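Local coordinates for oligogalacturonate lyase (Vibrio parahaemolyticus RIMD 2210633, PDB 3C5M), which probably cleaves short pectin-derived oligogalacturonides by a lyase reaction, and binds a manganese ion within its seven-bladed beta-propeller, at residues G141-K146 with R169-D174; D46-L51 with N66-Q71; E160-N165 with H211-A216; S295-D300 with L325-K330; D30-R35 with G373-Y378. One frame throughout, in Å; residues are numbered along the deposited sequence.

Interaction 1 of 5, residues G141-K146 with R169-D174; sequences GIEILK and RLIKVD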
# COMPACT_ATOMS: atom_id res chain seq x y z
N GLY A 141 -9.54 -3.25 10.09
CA GLY A 141 -8.27 -2.73 10.58
C GLY A 141 -7.84 -3.40 11.87
O GLY A 141 -8.57 -4.26 12.37
N ILE A 142 -6.66 -3.09 12.41
CA ILE A 142 -6.29 -3.71 13.69
C ILE A 142 -5.92 -2.64 14.72
O ILE A 142 -5.64 -1.48 14.37
CB ILE A 142 -5.13 -4.74 13.60
CG1 ILE A 142 -3.81 -4.05 13.87
CG2 ILE A 142 -5.09 -5.42 12.25
CD1 ILE A 142 -2.78 -5.01 14.43
N GLU A 143 -5.96 -3.00 16.00
CA GLU A 143 -5.62 -2.08 17.07
C GLU A 143 -4.88 -2.86 18.14
O GLU A 143 -5.06 -4.07 18.27
CB GLU A 143 -6.87 -1.41 17.67
CG GLU A 143 -7.84 -0.84 16.63
CD GLU A 143 -9.04 -0.09 17.23
OE1 GLU A 143 -9.77 -0.67 18.08
OE2 GLU A 143 -9.27 1.08 16.85
N ILE A 144 -4.03 -2.17 18.89
CA ILE A 144 -3.21 -2.75 19.94
C ILE A 144 -3.59 -2.15 21.28
O ILE A 144 -3.76 -0.94 21.39
CB ILE A 144 -1.74 -2.45 19.65
CG1 ILE A 144 -1.37 -3.05 18.29
CG2 ILE A 144 -0.85 -2.97 20.76
CD1 ILE A 144 -0.01 -2.66 17.79
N LEU A 145 -3.75 -2.98 22.30
CA LEU A 145 -4.12 -2.46 23.61
C LEU A 145 -3.07 -1.43 24.07
O LEU A 145 -1.89 -1.75 24.18
CB LEU A 145 -4.20 -3.61 24.61
CG LEU A 145 -5.32 -3.50 25.64
CD1 LEU A 145 -5.16 -4.66 26.59
CD2 LEU A 145 -5.26 -2.17 26.40
N LYS A 146 -3.50 -0.20 24.33
CA LYS A 146 -2.58 0.86 24.75
C LYS A 146 -1.53 0.44 25.76
O LYS A 146 -0.37 0.78 25.60
CB LYS A 146 -3.34 2.06 25.32
CG LYS A 146 -3.70 3.09 24.29
CD LYS A 146 -4.14 4.37 24.97
CE LYS A 146 -4.50 5.44 23.95
NZ LYS A 146 -4.92 6.67 24.66
N ARG A 169 -6.26 -6.72 18.30
CA ARG A 169 -7.54 -7.18 17.79
C ARG A 169 -7.76 -6.68 16.37
O ARG A 169 -7.39 -5.57 16.02
CB ARG A 169 -8.68 -6.67 18.68
CG ARG A 169 -8.81 -5.16 18.71
CD ARG A 169 -9.99 -4.75 19.56
NE ARG A 169 -10.23 -3.31 19.53
CZ ARG A 169 -11.28 -2.71 20.09
NH1 ARG A 169 -12.19 -3.42 20.73
NH2 ARG A 169 -11.42 -1.39 19.99
N LEU A 170 -8.36 -7.55 15.56
CA LEU A 170 -8.68 -7.25 14.18
C LEU A 170 -10.17 -6.84 14.17
O LEU A 170 -11.04 -7.70 14.29
CB LEU A 170 -8.46 -8.50 13.33
CG LEU A 170 -8.35 -8.35 11.82
CD1 LEU A 170 -8.17 -9.72 11.17
CD2 LEU A 170 -9.60 -7.69 11.28
N ILE A 171 -10.45 -5.54 14.05
CA ILE A 171 -11.83 -5.06 14.07
C ILE A 171 -12.40 -4.72 12.71
O ILE A 171 -11.69 -4.57 11.72
CB ILE A 171 -11.98 -3.80 14.96
CG1 ILE A 171 -11.21 -2.63 14.36
CG2 ILE A 171 -11.52 -4.11 16.38
CD1 ILE A 171 -11.33 -1.33 15.14
N LYS A 172 -13.72 -4.59 12.67
CA LYS A 172 -14.44 -4.26 11.46
C LYS A 172 -15.43 -3.17 11.83
O LYS A 172 -16.16 -3.29 12.82
CB LYS A 172 -15.17 -5.50 10.96
CG LYS A 172 -16.14 -5.25 9.82
CD LYS A 172 -16.80 -6.54 9.36
CE LYS A 172 -17.68 -7.16 10.44
NZ LYS A 172 -18.84 -6.29 10.82
N VAL A 173 -15.45 -2.10 11.06
CA VAL A 173 -16.34 -0.98 11.32
C VAL A 173 -17.32 -0.81 10.16
O VAL A 173 -16.99 -1.05 9.00
CB VAL A 173 -15.52 0.32 11.49
CG1 VAL A 173 -16.44 1.50 11.73
CG2 VAL A 173 -14.56 0.15 12.65
N ASP A 174 -18.53 -0.40 10.50
CA ASP A 174 -19.58 -0.19 9.51
C ASP A 174 -19.64 1.30 9.17
O ASP A 174 -19.87 2.14 10.04
CB ASP A 174 -20.91 -0.70 10.08
CG ASP A 174 -22.03 -0.68 9.05
OD1 ASP A 174 -22.67 0.38 8.85
OD2 ASP A 174 -22.27 -1.75 8.42
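E143 OE1 is gripped twice by one guanidinium group: R169 NH2 donates to it at 2.6 Å, nearly along the C-O axis, and R169 NE adds a weak bond at 3.0 Å. The two side chains run side by side and point the same way, with carboxylate and guanidinium planes 16° apart, so this salt bridge is nearly coplanar. R169 gets there on a chain extended from CG to NE. Further partners hold both groups in this buried place: E143 OE2 is hydrogen-bonded to the hydroxyl of Y118, and R169 makes a cation-pi contact with W124. I171 crosses E143 at about a right angle and brings CD1 to 3.3 Å from E143 CD, laying a methyl beside the carboxylate. The other face of the sheet carries I142 and L170, which meet loosely, I142 CG2 lying 4.4 Å from L170 CG. Beneath the side chains, E143 with R169 and G141 with I171 form hydrogen-bonded pairs of two N-H...O bonds each, flanking the non-hydrogen-bonded pair I142-L170. The strand axes diverge from antiparallel, at 133°, which shows marked twist. Such a ladder is typical of the two middle strands of a four-stranded beta-propeller blade.

Interaction 2 of 5, residues D46-L51 with N66-Q71; sequences DGKKLL and NLETQQ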
# COMPACT_ATOMS: atom_id res chain seq x y z
N ASP A 46 -11.83 6.05 -14.73
CA ASP A 46 -11.56 6.71 -16.01
C ASP A 46 -10.10 7.13 -16.13
O ASP A 46 -9.64 7.46 -17.22
CB ASP A 46 -12.48 7.93 -16.18
CG ASP A 46 -12.46 8.86 -14.97
OD1 ASP A 46 -11.36 9.17 -14.46
OD2 ASP A 46 -13.55 9.30 -14.54
N GLY A 47 -9.36 7.11 -15.03
CA GLY A 47 -7.96 7.49 -15.04
C GLY A 47 -7.75 8.99 -15.22
O GLY A 47 -6.72 9.40 -15.75
N LYS A 48 -8.70 9.79 -14.77
CA LYS A 48 -8.62 11.23 -14.93
C LYS A 48 -8.32 11.98 -13.63
O LYS A 48 -7.82 13.09 -13.66
CB LYS A 48 -9.93 11.76 -15.51
CG LYS A 48 -10.37 11.04 -16.79
CD LYS A 48 -11.65 11.66 -17.35
CE LYS A 48 -12.15 10.94 -18.57
NZ LYS A 48 -13.34 11.64 -19.14
N LYS A 49 -8.64 11.35 -12.51
CA LYS A 49 -8.44 11.94 -11.20
C LYS A 49 -7.45 11.12 -10.39
O LYS A 49 -7.48 9.88 -10.43
CB LYS A 49 -9.77 12.02 -10.46
CG LYS A 49 -10.42 13.38 -10.45
CD LYS A 49 -10.79 13.85 -11.85
CE LYS A 49 -11.47 15.20 -11.78
NZ LYS A 49 -12.67 15.12 -10.90
N LEU A 50 -6.58 11.79 -9.64
CA LEU A 50 -5.59 11.10 -8.83
C LEU A 50 -5.55 11.66 -7.43
O LEU A 50 -5.58 12.87 -7.22
CB LEU A 50 -4.20 11.22 -9.46
CG LEU A 50 -3.01 10.77 -8.61
CD1 LEU A 50 -2.99 9.25 -8.40
CD2 LEU A 50 -1.76 11.23 -9.29
N LEU A 51 -5.46 10.78 -6.44
CA LEU A 51 -5.39 11.20 -5.06
C LEU A 51 -3.92 11.14 -4.66
O LEU A 51 -3.24 10.17 -4.99
CB LEU A 51 -6.23 10.26 -4.20
CG LEU A 51 -6.25 10.44 -2.68
CD1 LEU A 51 -7.01 11.70 -2.30
CD2 LEU A 51 -6.88 9.20 -2.05
N ASN A 66 -6.39 16.50 -11.26
CA ASN A 66 -7.15 16.27 -12.49
C ASN A 66 -6.10 16.11 -13.59
O ASN A 66 -5.55 17.08 -14.10
CB ASN A 66 -8.05 17.48 -12.76
CG ASN A 66 -9.15 17.20 -13.78
OD1 ASN A 66 -10.16 17.90 -13.82
ND2 ASN A 66 -8.96 16.17 -14.62
N LEU A 67 -5.79 14.87 -13.94
CA LEU A 67 -4.81 14.59 -14.97
C LEU A 67 -5.02 15.36 -16.29
O LEU A 67 -4.05 15.71 -16.95
CB LEU A 67 -4.74 13.08 -15.23
CG LEU A 67 -3.83 12.24 -14.31
CD1 LEU A 67 -3.79 12.80 -12.91
CD2 LEU A 67 -4.32 10.81 -14.30
N GLU A 68 -6.27 15.64 -16.66
CA GLU A 68 -6.51 16.33 -17.92
C GLU A 68 -6.67 17.84 -17.80
O GLU A 68 -6.87 18.54 -18.79
CB GLU A 68 -7.72 15.73 -18.65
CG GLU A 68 -8.98 15.58 -17.81
CD GLU A 68 -10.17 15.07 -18.62
OE1 GLU A 68 -10.09 13.97 -19.21
OE2 GLU A 68 -11.20 15.78 -18.68
N THR A 69 -6.55 18.37 -16.59
CA THR A 69 -6.71 19.80 -16.38
C THR A 69 -5.45 20.34 -15.73
O THR A 69 -5.16 21.54 -15.75
CB THR A 69 -7.91 20.08 -15.47
OG1 THR A 69 -9.11 19.73 -16.16
CG2 THR A 69 -7.97 21.52 -15.06
N GLN A 70 -4.70 19.41 -15.14
CA GLN A 70 -3.48 19.74 -14.45
C GLN A 70 -3.74 20.59 -13.23
O GLN A 70 -2.84 21.27 -12.75
CB GLN A 70 -2.50 20.42 -15.39
CG GLN A 70 -2.03 19.47 -16.47
CD GLN A 70 -0.87 20.00 -17.25
OE1 GLN A 70 -0.31 19.29 -18.07
NE2 GLN A 70 -0.49 21.24 -16.98
N GLN A 71 -4.98 20.57 -12.74
CA GLN A 71 -5.35 21.33 -11.55
C GLN A 71 -5.64 20.39 -10.40
O GLN A 71 -6.28 19.35 -10.57
CB GLN A 71 -6.56 22.21 -11.83
CG GLN A 71 -6.27 23.26 -12.87
CD GLN A 71 -7.42 24.19 -13.08
OE1 GLN A 71 -8.58 23.76 -13.14
NE2 GLN A 71 -7.12 25.49 -13.21
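K48 and E68 cross obliquely at the surface. The extended lysine chain, its CG lying beside the backbone N (chi1 -52°), runs past the carboxylate with its aliphatic part, so that K48 CD is 3.4 Å from E68 OE1 while K48 NZ stays 4.0 Å from the same oxygen. The salt bridge is therefore a long one, and most of the approach is made by methylenes. K49 also meets N66 at a slant. Its chain is bent at chi2 and chi4, which carries K49 CE to 3.6 Å from N66 OD1, near the amide but by way of carbon. These two residues are the antiparallel non-hydrogen-bonded pair at the end of the ladder between strands 49-54 and 61-66, part of a propeller blade, where the chain leaves the second of these strands and turns toward strand 71-74. The turn itself is pinned by N66 O, which accepts from both T69 N and Q70 N. L67 is directed at the opposite segment. Its CD1 touches L50 CB at 3.8 Å and its CD2 lies beside the carbonyl of G47, while F43 also packs on L67 and L50. K48 O receives L67 N at 2.7 Å, with the donor tilted 24° from the carbonyl plane, and a weak second bond from N66 ND2 at 3.4 Å. The neighbouring peptide is set by an Asx turn: D46 OD1, which also bonds to T44 OG1, accepts from K48 N at 2.7 Å, on the anti side of the carboxylate.

Interaction 3 of 5, residues E160-N165 with H211-A216; sequences EFYHTN and HDLVDA
The polar part of the contact is a single weak hydrogen bond from Y162 OH to L213 O, 2.5 Å long in the model. At this resolution the shortness carries no weight. The phenol reaches the carbonyl because Y162 CG stands anti to the backbone N (chi1 168°), which sends the ring off the helix and toward the loop 211-216. L213 presents its oxygen from the centre of an inverse gamma turn, across which V214 N makes a weak bond to D212 O. Just beyond, the loop has a weak bond of its own, from A216 N to D215 OD2, and A216 O accepts from W219 NE1, so the receiving segment is tied to the start of the next strand.

The van der Waals contacts gather round L213 and V214. Two pairs are apolar: L213 CD1 lies 4.3 Å from Y162 CE1, and V214 CG2 lies 4.5 Å from Y162 CE2. L213 CD1 is also 3.2 Å from H163 NE2, so this one methyl touches both the phenol and the imidazole, the leucine and histidine side chains crossing at about a right angle. V214 CA comes to 3.5 Å from Y162 OH.

The aromatic part lies within the helix segment. Y162 CD1 stands 3.7 Å above the plane of the H163 ring, offset toward its rim, while H163 CE1 comes to the edge of the phenol. F161 is turned elsewhere and meets W189 edge-to-face.

Both segments are excursions from a beta-propeller: helix 155-163, inserted between strands 138-145 and 168-174 of one blade, touches the connection between strands 202-207 and 219-222 of the next.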
# COMPACT_ATOMS: atom_id res chain seq x y z
N GLU A 160 11.89 -6.99 20.44
CA GLU A 160 11.48 -6.86 21.83
C GLU A 160 9.96 -6.85 21.96
O GLU A 160 9.38 -7.60 22.75
CB GLU A 160 12.07 -5.57 22.42
CG GLU A 160 11.19 -4.84 23.44
CD GLU A 160 10.96 -5.63 24.71
OE1 GLU A 160 10.21 -5.14 25.59
OE2 GLU A 160 11.51 -6.74 24.84
N PHE A 161 9.31 -5.99 21.18
CA PHE A 161 7.86 -5.87 21.20
C PHE A 161 7.19 -7.18 20.79
O PHE A 161 6.16 -7.56 21.35
CB PHE A 161 7.41 -4.77 20.24
CG PHE A 161 5.94 -4.55 20.25
CD1 PHE A 161 5.32 -3.98 21.36
CD2 PHE A 161 5.16 -4.92 19.15
CE1 PHE A 161 3.93 -3.77 21.38
CE2 PHE A 161 3.78 -4.71 19.16
CZ PHE A 161 3.16 -4.13 20.27
N TYR A 162 7.77 -7.87 19.82
CA TYR A 162 7.22 -9.12 19.35
C TYR A 162 7.11 -10.15 20.45
O TYR A 162 6.11 -10.87 20.54
CB TYR A 162 8.08 -9.69 18.22
CG TYR A 162 7.76 -11.11 17.87
CD1 TYR A 162 8.46 -12.17 18.45
CD2 TYR A 162 6.76 -11.41 16.95
CE1 TYR A 162 8.17 -13.49 18.11
CE2 TYR A 162 6.47 -12.72 16.60
CZ TYR A 162 7.17 -13.76 17.18
OH TYR A 162 6.88 -15.05 16.81
N HIS A 163 8.14 -10.22 21.29
CA HIS A 163 8.17 -11.17 22.39
C HIS A 163 7.24 -10.78 23.53
O HIS A 163 6.82 -11.64 24.31
CB HIS A 163 9.60 -11.32 22.91
CG HIS A 163 10.53 -12.02 21.96
ND1 HIS A 163 10.26 -13.28 21.47
CD2 HIS A 163 11.71 -11.64 21.41
CE1 HIS A 163 11.24 -13.65 20.66
NE2 HIS A 163 12.13 -12.67 20.61
N THR A 164 6.92 -9.50 23.64
CA THR A 164 6.04 -9.05 24.71
C THR A 164 4.61 -9.55 24.49
O THR A 164 3.71 -9.26 25.28
CB THR A 164 6.04 -7.49 24.84
OG1 THR A 164 5.64 -7.12 26.17
CG2 THR A 164 5.08 -6.86 23.85
N ASN A 165 4.43 -10.31 23.41
CA ASN A 165 3.12 -10.86 23.05
C ASN A 165 2.00 -9.90 23.41
O ASN A 165 1.21 -10.18 24.30
CB ASN A 165 2.89 -12.20 23.74
CG ASN A 165 3.60 -13.35 23.04
OD1 ASN A 165 4.82 -13.41 23.00
ND2 ASN A 165 2.81 -14.26 22.47
N HIS A 211 10.80 -12.22 10.45
CA HIS A 211 10.40 -13.33 9.60
C HIS A 211 11.04 -14.65 10.01
O HIS A 211 10.71 -15.70 9.47
CB HIS A 211 10.75 -13.03 8.14
CG HIS A 211 12.22 -12.90 7.87
ND1 HIS A 211 12.77 -13.03 6.61
CD2 HIS A 211 13.26 -12.62 8.70
CE1 HIS A 211 14.07 -12.85 6.68
NE2 HIS A 211 14.40 -12.60 7.93
N ASP A 212 11.96 -14.58 10.97
CA ASP A 212 12.64 -15.78 11.45
C ASP A 212 11.88 -16.45 12.58
O ASP A 212 11.29 -17.51 12.39
CB ASP A 212 14.04 -15.42 11.93
CG ASP A 212 14.98 -15.06 10.78
OD1 ASP A 212 16.11 -14.60 11.07
OD2 ASP A 212 14.58 -15.25 9.61
N LEU A 213 11.90 -15.83 13.75
CA LEU A 213 11.21 -16.38 14.91
C LEU A 213 9.71 -16.11 14.89
O LEU A 213 9.14 -15.64 15.87
CB LEU A 213 11.82 -15.83 16.20
CG LEU A 213 12.26 -14.37 16.20
CD1 LEU A 213 12.42 -13.87 17.63
CD2 LEU A 213 13.58 -14.23 15.44
N VAL A 214 9.07 -16.42 13.76
CA VAL A 214 7.63 -16.21 13.62
C VAL A 214 6.99 -17.44 12.97
O VAL A 214 7.43 -17.88 11.91
CB VAL A 214 7.33 -14.97 12.76
CG1 VAL A 214 7.94 -15.12 11.38
CG2 VAL A 214 5.83 -14.75 12.66
N ASP A 215 5.95 -17.98 13.61
CA ASP A 215 5.25 -19.17 13.10
C ASP A 215 4.87 -19.07 11.62
O ASP A 215 5.19 -19.96 10.84
CB ASP A 215 4.00 -19.46 13.94
CG ASP A 215 3.18 -18.21 14.25
OD1 ASP A 215 2.05 -18.35 14.77
OD2 ASP A 215 3.65 -17.08 13.98
N ALA A 216 4.18 -17.99 11.26
CA ALA A 216 3.77 -17.73 9.88
C ALA A 216 2.97 -16.44 9.86
O ALA A 216 2.33 -16.08 10.85
CB ALA A 216 2.91 -18.88 9.36

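Interaction 4 of 5, residues S295-D300 with L325-K330; sequences SLMVGD and LNTKAK
L325 and M297, a selenomethionine here, bury the largest areas of this contact and face each other as an antiparallel hydrogen-bonded pair. Their CB atoms are 4.0 Å apart, on the same face of the sheet. Beyond that point the chains part: M297 is extended past CG and its end leads away, whereas L325 places CD1 3.8 Å from M297 O and within 4.4 Å of G299 N. The backbone bonds of the pair are L325 N to M297 O at 2.7 Å and M297 N to L325 O at 3.0 Å. Strands 296-301 and 321-326, which they join, are the second and third of a four-stranded propeller blade, and the face bearing M297 and L325 lies against I266 of the preceding blade, whose M280 also touches L325. T327 is the third large contributor, placed where the ladder ends. T327 N bonds to S295 O at 3.1 Å from well above the carbonyl plane, 43° out of it, and T327 CB rests 3.4 Å from the same oxygen. Its hydroxyl OG1 lies beside the backbone N (chi1 -66°) and is bonded to G294 O. The chain curls over around T327 in an Asx motif, in which N326 OD1 accepts from A329 N at 3.0 Å.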
# COMPACT_ATOMS: atom_id res chain seq x y z
N SER A 295 -2.09 -10.29 -14.30
CA SER A 295 -1.34 -10.63 -15.51
C SER A 295 -0.06 -9.80 -15.61
O SER A 295 0.90 -10.19 -16.28
CB SER A 295 -2.22 -10.40 -16.74
OG SER A 295 -2.76 -9.10 -16.74
N LEU A 296 -0.06 -8.65 -14.96
CA LEU A 296 1.09 -7.76 -14.94
C LEU A 296 1.49 -7.46 -13.51
O LEU A 296 0.65 -7.46 -12.62
CB LEU A 296 0.76 -6.45 -15.63
CG LEU A 296 0.62 -6.54 -17.14
CD1 LEU A 296 0.07 -5.23 -17.66
CD2 LEU A 296 1.97 -6.85 -17.77
N MSE A 297 2.77 -7.20 -13.29
CA MSE A 297 3.23 -6.86 -11.96
C MSE A 297 4.34 -5.84 -12.05
O MSE A 297 5.07 -5.79 -13.03
CB MSE A 297 3.73 -8.11 -11.21
CG MSE A 297 2.60 -9.02 -10.74
SE MSE A 297 3.12 -10.35 -9.38
CE MSE A 297 1.42 -11.17 -9.05
N VAL A 298 4.45 -5.01 -11.02
CA VAL A 298 5.49 -4.00 -11.02
C VAL A 298 6.32 -4.12 -9.75
O VAL A 298 5.79 -4.47 -8.70
CB VAL A 298 4.89 -2.60 -11.14
CG1 VAL A 298 4.09 -2.27 -9.92
CG2 VAL A 298 6.00 -1.60 -11.36
N GLY A 299 7.61 -3.84 -9.87
CA GLY A 299 8.50 -3.94 -8.73
C GLY A 299 9.48 -2.80 -8.49
O GLY A 299 9.84 -2.05 -9.39
N ASP A 300 9.92 -2.71 -7.25
CA ASP A 300 10.84 -1.68 -6.80
C ASP A 300 12.30 -2.08 -6.72
O ASP A 300 12.70 -2.69 -5.73
CB ASP A 300 10.44 -1.22 -5.41
CG ASP A 300 9.81 0.11 -5.41
OD1 ASP A 300 10.17 0.89 -6.31
OD2 ASP A 300 8.98 0.37 -4.52
N LEU A 325 6.93 -7.07 -14.58
CA LEU A 325 6.89 -8.51 -14.78
C LEU A 325 5.66 -8.93 -15.57
O LEU A 325 4.59 -8.35 -15.44
CB LEU A 325 6.90 -9.23 -13.43
CG LEU A 325 8.13 -9.05 -12.53
CD1 LEU A 325 8.19 -7.62 -12.04
CD2 LEU A 325 8.06 -10.00 -11.34
N ASN A 326 5.84 -9.94 -16.40
CA ASN A 326 4.78 -10.48 -17.22
C ASN A 326 4.45 -11.87 -16.66
O ASN A 326 5.15 -12.84 -16.95
CB ASN A 326 5.26 -10.61 -18.65
CG ASN A 326 4.15 -10.96 -19.60
OD1 ASN A 326 3.42 -11.93 -19.38
ND2 ASN A 326 4.01 -10.18 -20.66
N THR A 327 3.39 -11.97 -15.85
CA THR A 327 2.97 -13.22 -15.22
C THR A 327 2.93 -14.43 -16.17
O THR A 327 3.59 -15.43 -15.92
CB THR A 327 1.57 -13.07 -14.56
OG1 THR A 327 1.66 -12.16 -13.46
CG2 THR A 327 1.04 -14.41 -14.06
N LYS A 328 2.16 -14.32 -17.24
CA LYS A 328 2.02 -15.39 -18.22
C LYS A 328 3.37 -15.77 -18.83
O LYS A 328 3.82 -16.91 -18.68
CB LYS A 328 1.04 -14.98 -19.32
CG LYS A 328 -0.00 -16.04 -19.66
CD LYS A 328 0.63 -17.30 -20.27
CE LYS A 328 -0.34 -18.48 -20.27
NZ LYS A 328 -1.66 -18.16 -20.88
N ALA A 329 4.01 -14.83 -19.51
CA ALA A 329 5.31 -15.08 -20.14
C ALA A 329 6.40 -15.36 -19.11
O ALA A 329 7.51 -15.77 -19.46
CB ALA A 329 5.71 -13.88 -21.01
N LYS A 330 6.08 -15.14 -17.84
CA LYS A 330 7.02 -15.35 -16.75
C LYS A 330 8.33 -14.66 -17.09
O LYS A 330 9.37 -15.29 -17.22
CB LYS A 330 7.25 -16.86 -16.54
CG LYS A 330 5.95 -17.64 -16.27
CD LYS A 330 6.18 -19.13 -16.03
CE LYS A 330 6.94 -19.40 -14.74
NZ LYS A 330 6.97 -20.85 -14.41

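Interaction 5 of 5, residues D30-R35 with G373-Y378; sequences DIICHR and GVPAIY. Unlike the reference sequence in segment 30-35: I31 (reference Val).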
# COMPACT_ATOMS: atom_id res chain seq x y z
N ASP A 30 10.11 21.54 -6.43
CA ASP A 30 10.45 22.30 -5.22
C ASP A 30 9.56 22.06 -3.99
O ASP A 30 9.82 22.65 -2.94
CB ASP A 30 10.45 23.80 -5.51
CG ASP A 30 9.20 24.23 -6.21
OD1 ASP A 30 9.11 24.03 -7.44
OD2 ASP A 30 8.28 24.73 -5.53
N ILE A 31 8.52 21.23 -4.12
CA ILE A 31 7.64 20.96 -2.96
C ILE A 31 7.45 19.45 -2.78
O ILE A 31 7.27 18.72 -3.75
CB ILE A 31 6.26 21.68 -3.11
CG1 ILE A 31 5.60 21.82 -1.74
CG2 ILE A 31 5.34 20.91 -4.05
CD1 ILE A 31 4.89 23.14 -1.58
N ILE A 32 7.53 19.00 -1.54
CA ILE A 32 7.38 17.58 -1.22
C ILE A 32 5.99 17.00 -1.56
O ILE A 32 4.97 17.55 -1.16
CB ILE A 32 7.65 17.35 0.27
CG1 ILE A 32 9.09 17.78 0.58
CG2 ILE A 32 7.39 15.90 0.64
CD1 ILE A 32 9.48 17.68 2.04
N CYS A 33 5.97 15.89 -2.29
CA CYS A 33 4.74 15.22 -2.67
C CYS A 33 4.98 13.73 -2.77
O CYS A 33 6.07 13.30 -3.13
CB CYS A 33 4.24 15.69 -4.03
SG CYS A 33 3.71 17.39 -4.09
N HIS A 34 3.96 12.93 -2.47
CA HIS A 34 4.09 11.50 -2.60
C HIS A 34 2.74 10.85 -2.78
O HIS A 34 1.71 11.41 -2.38
CB HIS A 34 4.77 10.89 -1.38
CG HIS A 34 3.92 10.90 -0.14
ND1 HIS A 34 3.86 11.99 0.71
CD2 HIS A 34 3.11 9.96 0.39
CE1 HIS A 34 3.05 11.71 1.71
NE2 HIS A 34 2.59 10.49 1.54
N ARG A 35 2.77 9.66 -3.37
CA ARG A 35 1.57 8.87 -3.61
C ARG A 35 1.26 8.05 -2.36
O ARG A 35 2.12 7.86 -1.50
CB ARG A 35 1.80 7.93 -4.78
CG ARG A 35 2.78 6.81 -4.49
CD ARG A 35 2.98 5.96 -5.72
NE ARG A 35 1.73 5.42 -6.27
CZ ARG A 35 1.05 4.43 -5.71
NH1 ARG A 35 1.49 3.88 -4.58
NH2 ARG A 35 -0.05 3.98 -6.27
N GLY A 373 15.83 15.83 -6.33
CA GLY A 373 16.06 16.62 -5.13
C GLY A 373 15.07 16.46 -3.99
O GLY A 373 15.45 16.34 -2.83
N VAL A 374 13.79 16.48 -4.31
CA VAL A 374 12.80 16.30 -3.27
C VAL A 374 11.78 15.29 -3.76
O VAL A 374 11.58 15.13 -4.97
CB VAL A 374 12.09 17.63 -2.92
CG1 VAL A 374 10.66 17.63 -3.44
CG2 VAL A 374 12.12 17.82 -1.41
N PRO A 375 11.13 14.57 -2.82
CA PRO A 375 10.14 13.58 -3.24
C PRO A 375 9.05 14.21 -4.09
O PRO A 375 8.46 15.25 -3.74
CB PRO A 375 9.65 13.02 -1.92
CG PRO A 375 9.86 14.13 -0.97
CD PRO A 375 11.20 14.65 -1.35
N ALA A 376 8.80 13.57 -5.23
CA ALA A 376 7.80 14.00 -6.19
C ALA A 376 7.12 12.79 -6.84
O ALA A 376 7.59 11.65 -6.72
CB ALA A 376 8.45 14.87 -7.26
N ILE A 377 6.02 13.04 -7.55
CA ILE A 377 5.24 11.98 -8.17
C ILE A 377 5.42 11.91 -9.68
O ILE A 377 5.31 12.92 -10.38
CB ILE A 377 3.74 12.18 -7.85
CG1 ILE A 377 3.54 12.32 -6.34
CG2 ILE A 377 2.93 10.99 -8.32
CD1 ILE A 377 2.13 12.65 -5.96
N TYR A 378 5.69 10.70 -10.18
CA TYR A 378 5.89 10.49 -11.62
C TYR A 378 4.97 9.39 -12.12
O TYR A 378 4.46 8.60 -11.34
CB TYR A 378 7.33 10.05 -11.91
CG TYR A 378 8.40 11.00 -11.44
CD1 TYR A 378 8.80 11.03 -10.11
CD2 TYR A 378 9.00 11.90 -12.32
CE1 TYR A 378 9.76 11.93 -9.66
CE2 TYR A 378 9.96 12.80 -11.89
CZ TYR A 378 10.34 12.82 -10.55
OH TYR A 378 11.27 13.73 -10.11
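I32, V374 and P375 form the apolar centre, with I377 a little further along. The contact lies beside the probable closure of the propeller ring, where strand 376-381 shares a blade with strands 12-15 and 22-25, and joins that blade to strand 33-34 of the next. The two branches of I32 divide the work. CG2, anti to the backbone N, sits 3.4 Å from P375 CG, while CG1 reaches V374 CG2 at 3.6 Å, the isoleucine and valine side chains crossing at about a right angle. I377 points at the opposite segment on an extended chain (chi2 174°). Its CG1 lies 4.1 Å from C33 CB and its CD1 3.7 Å from H34 C, so it covers the peptide that leads to R35. Farther out, H34 faces away and stacks on F84. R35 likewise leads its end off, against H355, a manganese ligand, while R35 N bonds to T368 OG1. The segments run roughly the same way, 42° apart, and a single hydrogen bond joins their backbones: C33 N donates to P375 O at 3.0 Å, fairly straight at 158°, from above the carbonyl plane.

In the fold
Along the chain interactions 2, 1 and 4 come in series, with interaction 3 interlocked with interaction 1, while interaction 5 joins residues over 330 positions apart and so spans all the others. Interactions 1 and 4 each link the second and third strands of a four-stranded blade, and lie on opposite sides of the chain's centre, about 34 Å apart between contact centres. Interactions 1 and 3 touch through I144 and F161. Interactions 2 and 5 share the sheet holding strands 33-34 and 49-54, with nearest atoms about 5 Å apart. The contacts thus lie within blades (1, 2, 4), between blades (3) and beside the probable ring closure (5). Interactions 4 and 5 are nearest the manganese site; D300 accepts from the backbone N of H355 and weakly from H287 ND1.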